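Local coordinates for protein VirX1 (Cyanophage Syn10, PDB 6QGM) that iodinates diverse substrates as a marine viral halogenase, probably using a flavin cofactor as in related tryptophan halogenases, at residues K63-Y75 with T517-S529. Residues are numbered along the deposited sequence; the frame is centred on the assembly and turned at random.
Sequences KDEDWMPACNATY and THYEFLRDEIYGS
The C-terminal helix 518-527 meets both the short helix 64-67 and the start of strand 74-76; the backbones come nearest at Glu65 and Ile526, whose CA atoms are 4.7 Å apart. Ile526 reaches five residues with its branches. Its CD1 approaches Tyr75 OH, Asp64 CB and the backbone N of Glu65, while CG2 touches Met68 CB and Pro69 CG at 3.8 Å each. The Tyr75 ring touches residues of both helices. Met68 CE sits 3.7 Å above the centre of one face of its ring, brought there by a bend at chi3 (68°). Leu522 CD2 packs on Tyr75 CD2 at 3.5 Å, and Tyr75 OH donates to Asp64 OD2 over 2.6 Å, on the anti side, tilted 34° out of the carboxylate plane. Asp64 OD1 is hydrogen-bonded to Tyr165 OH.

Two polar bonds join the segments. Tyr75 N donates to His518 NE2 over 2.9 Å, nearly in the imidazole plane. Met267 O holds ND1 on the same ring, so both ring nitrogens have partners. Further along, Tyr527 OH donates to Ala73 O at the edge of the phenol ring, and Pro69 CG lies over one face, offset toward the rim.

The contact joins the C-terminal helix to an outer strand of the sheet 46-48, 164-168 and 74-76. Phe159 borders Tyr75 and Phe521, Trp287 stacks on Tyr527, and helix 169-181 packs against Trp67.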
ATOM      1  N   LYS B  63     -25.750  -8.261  30.573  1.00 64.86           N
ATOM      2  CA  LYS B  63     -26.247  -6.913  30.963  1.00 64.20           C
ATOM      3  C   LYS B  63     -25.407  -6.395  32.146  1.00 63.71           C
ATOM      4  O   LYS B  63     -25.186  -7.170  33.106  1.00 61.63           O
ATOM      5  CB  LYS B  63     -27.737  -6.955  31.345  1.00 64.27           C
ATOM      6  CG  LYS B  63     -28.700  -7.562  30.340  1.00 64.72           C
ATOM      7  CD  LYS B  63     -28.444  -7.171  28.900  1.00 65.34           C
ATOM      8  CE  LYS B  63     -29.265  -7.967  27.898  1.00 67.99           C
ATOM      9  NZ  LYS B  63     -28.510  -8.268  26.651  1.00 68.25           N
ATOM     10  N   ASP B  64     -24.982  -5.126  32.086  1.00 65.12           N
ATOM     11  CA  ASP B  64     -24.168  -4.437  33.127  1.00 67.42           C
ATOM     12  C   ASP B  64     -24.719  -4.730  34.535  1.00 69.95           C
ATOM     13  O   ASP B  64     -23.927  -5.027  35.447  1.00 70.39           O
ATOM     14  CB  ASP B  64     -24.115  -2.938  32.848  1.00 67.14           C
ATOM     15  CG  ASP B  64     -23.243  -2.536  31.664  1.00 69.37           C
ATOM     16  OD1 ASP B  64     -22.612  -3.423  31.034  1.00 68.13           O
ATOM     17  OD2 ASP B  64     -23.198  -1.316  31.377  1.00 72.84           O
ATOM     18  N   GLU B  65     -26.040  -4.658  34.699  1.00 73.25           N
ATOM     19  CA  GLU B  65     -26.769  -4.828  35.984  1.00 75.77           C
ATOM     20  C   GLU B  65     -26.363  -6.152  36.629  1.00 71.13           C
ATOM     21  O   GLU B  65     -26.261  -6.194  37.859  1.00 71.26           O
ATOM     22  CB  GLU B  65     -28.287  -4.836  35.765  1.00 84.25           C
ATOM     23  CG  GLU B  65     -28.870  -3.565  35.154  1.00 90.02           C
ATOM     24  CD  GLU B  65     -30.246  -3.695  34.496  1.00 98.83           C
ATOM     25  OE1 GLU B  65     -30.780  -4.836  34.344  1.00101.82           O
ATOM     26  OE2 GLU B  65     -30.805  -2.640  34.144  1.00104.14           O
ATOM     27  N   ASP B  66     -26.154  -7.194  35.822  1.00 66.99           N
ATOM     28  CA  ASP B  66     -26.035  -8.603  36.282  1.00 67.34           C
ATOM     29  C   ASP B  66     -24.599  -8.945  36.694  1.00 64.79           C
ATOM     30  O   ASP B  66     -24.420  -9.509  37.800  1.00 66.55           O
ATOM     31  CB  ASP B  66     -26.500  -9.570  35.193  1.00 68.37           C
ATOM     32  CG  ASP B  66     -27.973  -9.425  34.829  1.00 70.56           C
ATOM     33  OD1 ASP B  66     -28.727  -8.793  35.585  1.00 69.59           O
ATOM     34  OD2 ASP B  66     -28.357  -9.947  33.779  1.00 73.68           O
ATOM     35  N   TRP B  67     -23.620  -8.649  35.837  1.00 66.66           N
ATOM     36  CA  TRP B  67     -22.222  -9.134  35.978  1.00 65.47           C
ATOM     37  C   TRP B  67     -21.357  -8.127  36.753  1.00 62.86           C
ATOM     38  O   TRP B  67     -20.435  -8.575  37.453  1.00 63.37           O
ATOM     39  CB  TRP B  67     -21.626  -9.500  34.611  1.00 65.45           C
ATOM     40  CG  TRP B  67     -21.299  -8.336  33.723  1.00 64.04           C
ATOM     41  CD1 TRP B  67     -22.069  -7.813  32.722  1.00 63.64           C
ATOM     42  CD2 TRP B  67     -20.084  -7.567  33.734  1.00 62.05           C
ATOM     43  NE1 TRP B  67     -21.421  -6.765  32.126  1.00 62.99           N
ATOM     44  CE2 TRP B  67     -20.210  -6.581  32.737  1.00 61.67           C
ATOM     45  CE3 TRP B  67     -18.922  -7.589  34.513  1.00 61.25           C
ATOM     46  CZ2 TRP B  67     -19.193  -5.665  32.470  1.00 59.88           C
ATOM     47  CZ3 TRP B  67     -17.931  -6.665  34.265  1.00 59.91           C
ATOM     48  CH2 TRP B  67     -18.066  -5.719  33.260  1.00 58.61           C
ATOM     49  N   MET B  68     -21.633  -6.824  36.669  1.00 60.42           N
ATOM     50  CA  MET B  68     -20.730  -5.791  37.248  1.00 57.57           C
ATOM     51  C   MET B  68     -20.614  -5.982  38.761  1.00 56.11           C
ATOM     52  O   MET B  68     -19.513  -6.048  39.292  1.00 55.70           O
ATOM     53  CB  MET B  68     -21.183  -4.374  36.902  1.00 57.95           C
ATOM     54  CG  MET B  68     -20.907  -4.009  35.472  1.00 58.18           C
ATOM     55  SD  MET B  68     -21.227  -2.304  34.986  1.00 59.82           S
ATOM     56  CE  MET B  68     -19.952  -1.461  35.926  1.00 58.74           C
ATOM     57  N   PRO B  69     -21.719  -6.110  39.522  1.00 57.45           N
ATOM     58  CA  PRO B  69     -21.620  -6.270  40.970  1.00 57.75           C
ATOM     59  C   PRO B  69     -20.919  -7.562  41.397  1.00 57.48           C
ATOM     60  O   PRO B  69     -20.299  -7.567  42.421  1.00 58.33           O
ATOM     61  CB  PRO B  69     -23.077  -6.260  41.446  1.00 59.12           C
ATOM     62  CG  PRO B  69     -23.820  -5.597  40.311  1.00 59.53           C
ATOM     63  CD  PRO B  69     -23.118  -6.092  39.070  1.00 58.83           C
ATOM     64  N   ALA B  70     -21.011  -8.611  40.582  1.00 57.27           N
ATOM     65  CA  ALA B  70     -20.424  -9.940  40.877  1.00 57.87           C
ATOM     66  C   ALA B  70     -18.888  -9.902  40.827  1.00 57.17           C
ATOM     67  O   ALA B  70     -18.273 -10.862  41.297  1.00 57.44           O
ATOM     68  CB  ALA B  70     -20.983 -10.957  39.925  1.00 57.46           C
ATOM     69  N   CYS B  71     -18.277  -8.856  40.272  1.00 57.44           N
ATOM     70  CA  CYS B  71     -16.798  -8.739  40.211  1.00 58.19           C
ATOM     71  C   CYS B  71     -16.320  -7.309  40.488  1.00 56.23           C
ATOM     72  O   CYS B  71     -15.309  -6.904  39.872  1.00 52.55           O
ATOM     73  CB  CYS B  71     -16.276  -9.239  38.876  1.00 59.66           C
ATOM     74  SG  CYS B  71     -16.909  -8.358  37.424  1.00 62.25           S
ATOM     75  N   ASN B  72     -16.983  -6.607  41.420  1.00 57.27           N
ATOM     76  CA  ASN B  72     -16.569  -5.275  41.929  1.00 57.00           C
ATOM     77  C   ASN B  72     -16.245  -4.342  40.765  1.00 58.26           C
ATOM     78  O   ASN B  72     -15.307  -3.523  40.898  1.00 60.26           O
ATOM     79  CB  ASN B  72     -15.364  -5.376  42.865  1.00 57.21           C
ATOM     80  CG  ASN B  72     -15.741  -5.955  44.201  1.00 59.39           C
ATOM     81  OD1 ASN B  72     -16.529  -5.366  44.922  1.00 63.78           O
ATOM     82  ND2 ASN B  72     -15.203  -7.112  44.527  1.00 60.11           N
ATOM     83  N   ALA B  73     -16.997  -4.440  39.670  1.00 59.11           N
ATOM     84  CA  ALA B  73     -16.714  -3.689  38.433  1.00 59.72           C
ATOM     85  C   ALA B  73     -17.138  -2.241  38.648  1.00 60.66           C
ATOM     86  O   ALA B  73     -18.072  -1.999  39.436  1.00 64.87           O
ATOM     87  CB  ALA B  73     -17.422  -4.305  37.254  1.00 62.56           C
ATOM     88  N   THR B  74     -16.434  -1.317  38.003  1.00 58.66           N
ATOM     89  CA  THR B  74     -16.843   0.096  37.845  1.00 57.98           C
ATOM     90  C   THR B  74     -16.724   0.446  36.367  1.00 55.88           C
ATOM     91  O   THR B  74     -16.248  -0.420  35.599  1.00 55.66           O
ATOM     92  CB  THR B  74     -16.045   1.024  38.769  1.00 58.24           C
ATOM     93  OG1 THR B  74     -14.704   1.109  38.286  1.00 57.65           O
ATOM     94  CG2 THR B  74     -16.065   0.566  40.208  1.00 58.34           C
ATOM     95  N   TYR B  75     -17.180   1.645  35.998  1.00 55.59           N
ATOM     96  CA  TYR B  75     -17.217   2.150  34.600  1.00 54.28           C
ATOM     97  C   TYR B  75     -15.929   2.914  34.298  1.00 51.31           C
ATOM     98  O   TYR B  75     -15.288   3.437  35.224  1.00 51.30           O
ATOM     99  CB  TYR B  75     -18.455   3.024  34.362  1.00 55.92           C
ATOM    100  CG  TYR B  75     -19.739   2.261  34.173  1.00 56.08           C
ATOM    101  CD1 TYR B  75     -19.915   1.444  33.066  1.00 55.88           C
ATOM    102  CD2 TYR B  75     -20.785   2.364  35.071  1.00 56.71           C
ATOM    103  CE1 TYR B  75     -21.095   0.750  32.854  1.00 56.17           C
ATOM    104  CE2 TYR B  75     -21.971   1.679  34.869  1.00 56.94           C
ATOM    105  CZ  TYR B  75     -22.124   0.868  33.761  1.00 56.07           C
ATOM    106  OH  TYR B  75     -23.271   0.174  33.546  1.00 55.55           O
ATOM    107  N   THR B 517     -22.628  11.577  39.680  1.00 57.14           N
ATOM    108  CA  THR B 517     -21.205  11.156  39.766  1.00 54.42           C
ATOM    109  C   THR B 517     -21.125   9.667  39.456  1.00 53.92           C
ATOM    110  O   THR B 517     -22.132   8.979  39.666  1.00 56.34           O
ATOM    111  CB  THR B 517     -20.601  11.423  41.147  1.00 54.57           C
ATOM    112  OG1 THR B 517     -21.276  10.578  42.078  1.00 55.36           O
ATOM    113  CG2 THR B 517     -20.726  12.864  41.584  1.00 56.12           C
ATOM    114  N   HIS B 518     -19.967   9.198  38.994  1.00 52.44           N
ATOM    115  CA  HIS B 518     -19.651   7.767  38.727  1.00 52.77           C
ATOM    116  C   HIS B 518     -20.206   6.885  39.857  1.00 52.55           C
ATOM    117  O   HIS B 518     -20.908   5.904  39.549  1.00 51.04           O
ATOM    118  CB  HIS B 518     -18.131   7.584  38.541  1.00 54.03           C
ATOM    119  CG  HIS B 518     -17.739   6.212  38.136  1.00 55.46           C
ATOM    120  ND1 HIS B 518     -16.504   5.686  38.422  1.00 56.70           N
ATOM    121  CD2 HIS B 518     -18.422   5.257  37.466  1.00 58.54           C
ATOM    122  CE1 HIS B 518     -16.437   4.462  37.945  1.00 58.35           C
ATOM    123  NE2 HIS B 518     -17.601   4.172  37.361  1.00 57.49           N
ATOM    124  N   TYR B 519     -19.915   7.234  41.114  1.00 52.28           N
ATOM    125  CA  TYR B 519     -20.291   6.446  42.308  1.00 54.51           C
ATOM    126  C   TYR B 519     -21.820   6.419  42.422  1.00 56.21           C
ATOM    127  O   TYR B 519     -22.409   5.331  42.571  1.00 56.74           O
ATOM    128  CB  TYR B 519     -19.609   7.003  43.568  1.00 56.39           C
ATOM    129  CG  TYR B 519     -20.266   6.500  44.822  1.00 57.99           C
ATOM    130  CD1 TYR B 519     -20.015   5.230  45.298  1.00 59.12           C
ATOM    131  CD2 TYR B 519     -21.200   7.277  45.487  1.00 60.13           C
ATOM    132  CE1 TYR B 519     -20.690   4.737  46.402  1.00 63.52           C
ATOM    133  CE2 TYR B 519     -21.888   6.798  46.586  1.00 63.06           C
ATOM    134  CZ  TYR B 519     -21.623   5.523  47.053  1.00 64.90           C
ATOM    135  OH  TYR B 519     -22.252   5.033  48.162  1.00 70.06           O
ATOM    136  N   GLU B 520     -22.444   7.597  42.358  1.00 58.58           N
ATOM    137  CA  GLU B 520     -23.923   7.754  42.416  1.00 60.49           C
ATOM    138  C   GLU B 520     -24.555   6.894  41.315  1.00 61.34           C
ATOM    139  O   GLU B 520     -25.493   6.153  41.633  1.00 62.70           O
ATOM    140  CB  GLU B 520     -24.329   9.220  42.274  1.00 60.08           C
ATOM    141  CG  GLU B 520     -24.012  10.072  43.489  1.00 61.16           C
ATOM    142  CD  GLU B 520     -24.246  11.563  43.288  1.00 62.86           C
ATOM    143  OE1 GLU B 520     -24.158  12.027  42.129  1.00 63.03           O
ATOM    144  OE2 GLU B 520     -24.643  12.246  44.295  1.00 64.35           O
ATOM    145  N   PHE B 521     -24.055   6.968  40.074  1.00 60.05           N
ATOM    146  CA  PHE B 521     -24.614   6.217  38.918  1.00 60.62           C
ATOM    147  C   PHE B 521     -24.558   4.724  39.235  1.00 60.87           C
ATOM    148  O   PHE B 521     -25.591   4.052  39.091  1.00 62.58           O
ATOM    149  CB  PHE B 521     -23.882   6.521  37.609  1.00 61.34           C
ATOM    150  CG  PHE B 521     -24.546   5.952  36.372  1.00 61.68           C
ATOM    151  CD1 PHE B 521     -24.376   4.625  35.999  1.00 61.52           C
ATOM    152  CD2 PHE B 521     -25.366   6.748  35.593  1.00 61.45           C
ATOM    153  CE1 PHE B 521     -24.993   4.118  34.868  1.00 63.35           C
ATOM    154  CE2 PHE B 521     -25.980   6.238  34.461  1.00 63.87           C
ATOM    155  CZ  PHE B 521     -25.792   4.929  34.102  1.00 64.27           C
ATOM    156  N   LEU B 522     -23.392   4.226  39.662  1.00 61.43           N
ATOM    157  CA  LEU B 522     -23.171   2.790  39.972  1.00 63.00           C
ATOM    158  C   LEU B 522     -24.153   2.375  41.075  1.00 64.03           C
ATOM    159  O   LEU B 522     -24.806   1.321  40.927  1.00 63.92           O
ATOM    160  CB  LEU B 522     -21.713   2.572  40.392  1.00 64.02           C
ATOM    161  CG  LEU B 522     -20.675   2.531  39.264  1.00 65.77           C
ATOM    162  CD1 LEU B 522     -19.248   2.588  39.815  1.00 67.54           C
ATOM    163  CD2 LEU B 522     -20.854   1.291  38.404  1.00 65.58           C
ATOM    164  N   ARG B 523     -24.257   3.191  42.129  1.00 62.55           N
ATOM    165  CA  ARG B 523     -25.077   2.901  43.332  1.00 63.06           C
ATOM    166  C   ARG B 523     -26.549   2.754  42.916  1.00 65.02           C
ATOM    167  O   ARG B 523     -27.187   1.772  43.349  1.00 67.16           O
ATOM    168  CB  ARG B 523     -24.897   4.006  44.375  1.00 61.47           C
ATOM    169  CG  ARG B 523     -25.608   3.736  45.696  1.00 62.49           C
ATOM    170  CD  ARG B 523     -25.646   4.979  46.560  1.00 62.96           C
ATOM    171  NE  ARG B 523     -26.407   6.005  45.871  1.00 63.39           N
ATOM    172  CZ  ARG B 523     -26.289   7.316  46.077  1.00 64.32           C
ATOM    173  NH1 ARG B 523     -25.450   7.780  46.992  1.00 65.46           N
ATOM    174  NH2 ARG B 523     -26.993   8.158  45.341  1.00 63.63           N
ATOM    175  N   ASP B 524     -27.047   3.675  42.079  1.00 64.43           N
ATOM    176  CA  ASP B 524     -28.488   3.815  41.740  1.00 63.24           C
ATOM    177  C   ASP B 524     -28.845   2.890  40.575  1.00 63.99           C
ATOM    178  O   ASP B 524     -29.911   2.265  40.657  1.00 65.74           O
ATOM    179  CB  ASP B 524     -28.837   5.278  41.474  1.00 61.56           C
ATOM    180  CG  ASP B 524     -28.615   6.165  42.687  1.00 62.06           C
ATOM    181  OD1 ASP B 524     -28.811   5.665  43.816  1.00 61.94           O
ATOM    182  OD2 ASP B 524     -28.229   7.348  42.499  1.00 61.58           O
ATOM    183  N   GLU B 525     -27.970   2.743  39.571  1.00 64.14           N
ATOM    184  CA  GLU B 525     -28.285   2.021  38.303  1.00 65.41           C
ATOM    185  C   GLU B 525     -27.848   0.549  38.351  1.00 64.21           C
ATOM    186  O   GLU B 525     -28.515  -0.264  37.702  1.00 63.54           O
ATOM    187  CB  GLU B 525     -27.597   2.686  37.108  1.00 68.32           C
ATOM    188  CG  GLU B 525     -27.819   4.172  36.997  1.00 69.64           C
ATOM    189  CD  GLU B 525     -29.256   4.619  36.819  1.00 72.62           C
ATOM    190  OE1 GLU B 525     -29.942   4.051  35.971  1.00 75.61           O
ATOM    191  OE2 GLU B 525     -29.685   5.526  37.557  1.00 77.23           O
ATOM    192  N   ILE B 526     -26.732   0.220  39.011  1.00 63.80           N
ATOM    193  CA  ILE B 526     -26.071  -1.114  38.860  1.00 63.82           C
ATOM    194  C   ILE B 526     -26.122  -1.882  40.176  1.00 63.87           C
ATOM    195  O   ILE B 526     -26.658  -3.003  40.164  1.00 63.58           O
ATOM    196  CB  ILE B 526     -24.617  -0.973  38.352  1.00 63.56           C
ATOM    197  CG1 ILE B 526     -24.534  -0.500  36.895  1.00 63.41           C
ATOM    198  CG2 ILE B 526     -23.827  -2.249  38.588  1.00 64.55           C
ATOM    199  CD1 ILE B 526     -25.438  -1.190  35.901  1.00 65.07           C
ATOM    200  N   TYR B 527     -25.570  -1.311  41.250  1.00 63.92           N
ATOM    201  CA  TYR B 527     -25.391  -1.993  42.556  1.00 64.67           C
ATOM    202  C   TYR B 527     -26.727  -1.959  43.314  1.00 66.03           C
ATOM    203  O   TYR B 527     -27.223  -3.052  43.655  1.00 68.26           O
ATOM    204  CB  TYR B 527     -24.166  -1.409  43.287  1.00 64.14           C
ATOM    205  CG  TYR B 527     -22.845  -1.899  42.739  1.00 63.51           C
ATOM    206  CD1 TYR B 527     -22.235  -3.034  43.249  1.00 63.01           C
ATOM    207  CD2 TYR B 527     -22.194  -1.227  41.714  1.00 62.58           C
ATOM    208  CE1 TYR B 527     -21.036  -3.502  42.741  1.00 63.14           C
ATOM    209  CE2 TYR B 527     -20.991  -1.679  41.201  1.00 61.91           C
ATOM    210  CZ  TYR B 527     -20.409  -2.823  41.715  1.00 62.95           C
ATOM    211  OH  TYR B 527     -19.231  -3.284  41.211  1.00 63.77           O
ATOM    212  N   GLY B 528     -27.347  -0.784  43.466  1.00 65.80           N
ATOM    213  CA  GLY B 528     -28.552  -0.601  44.299  1.00 67.04           C
ATOM    214  C   GLY B 528     -28.189  -0.418  45.764  1.00 66.56           C
ATOM    215  O   GLY B 528     -29.081  -0.604  46.600  1.00 67.35           O
ATOM    216  N   SER B 529     -26.911  -0.127  46.057  1.00 66.35           N
ATOM    217  CA  SER B 529     -26.314  -0.224  47.420  1.00 68.17           C
ATOM    218  C   SER B 529     -24.846   0.238  47.450  1.00 67.81           C
ATOM    219  O   SER B 529     -24.413   0.894  46.482  1.00 64.99           O
ATOM    220  CB  SER B 529     -26.422  -1.656  47.905  1.00 68.65           C
ATOM    221  OG  SER B 529     -25.609  -1.857  49.053  1.00 68.67           O
TER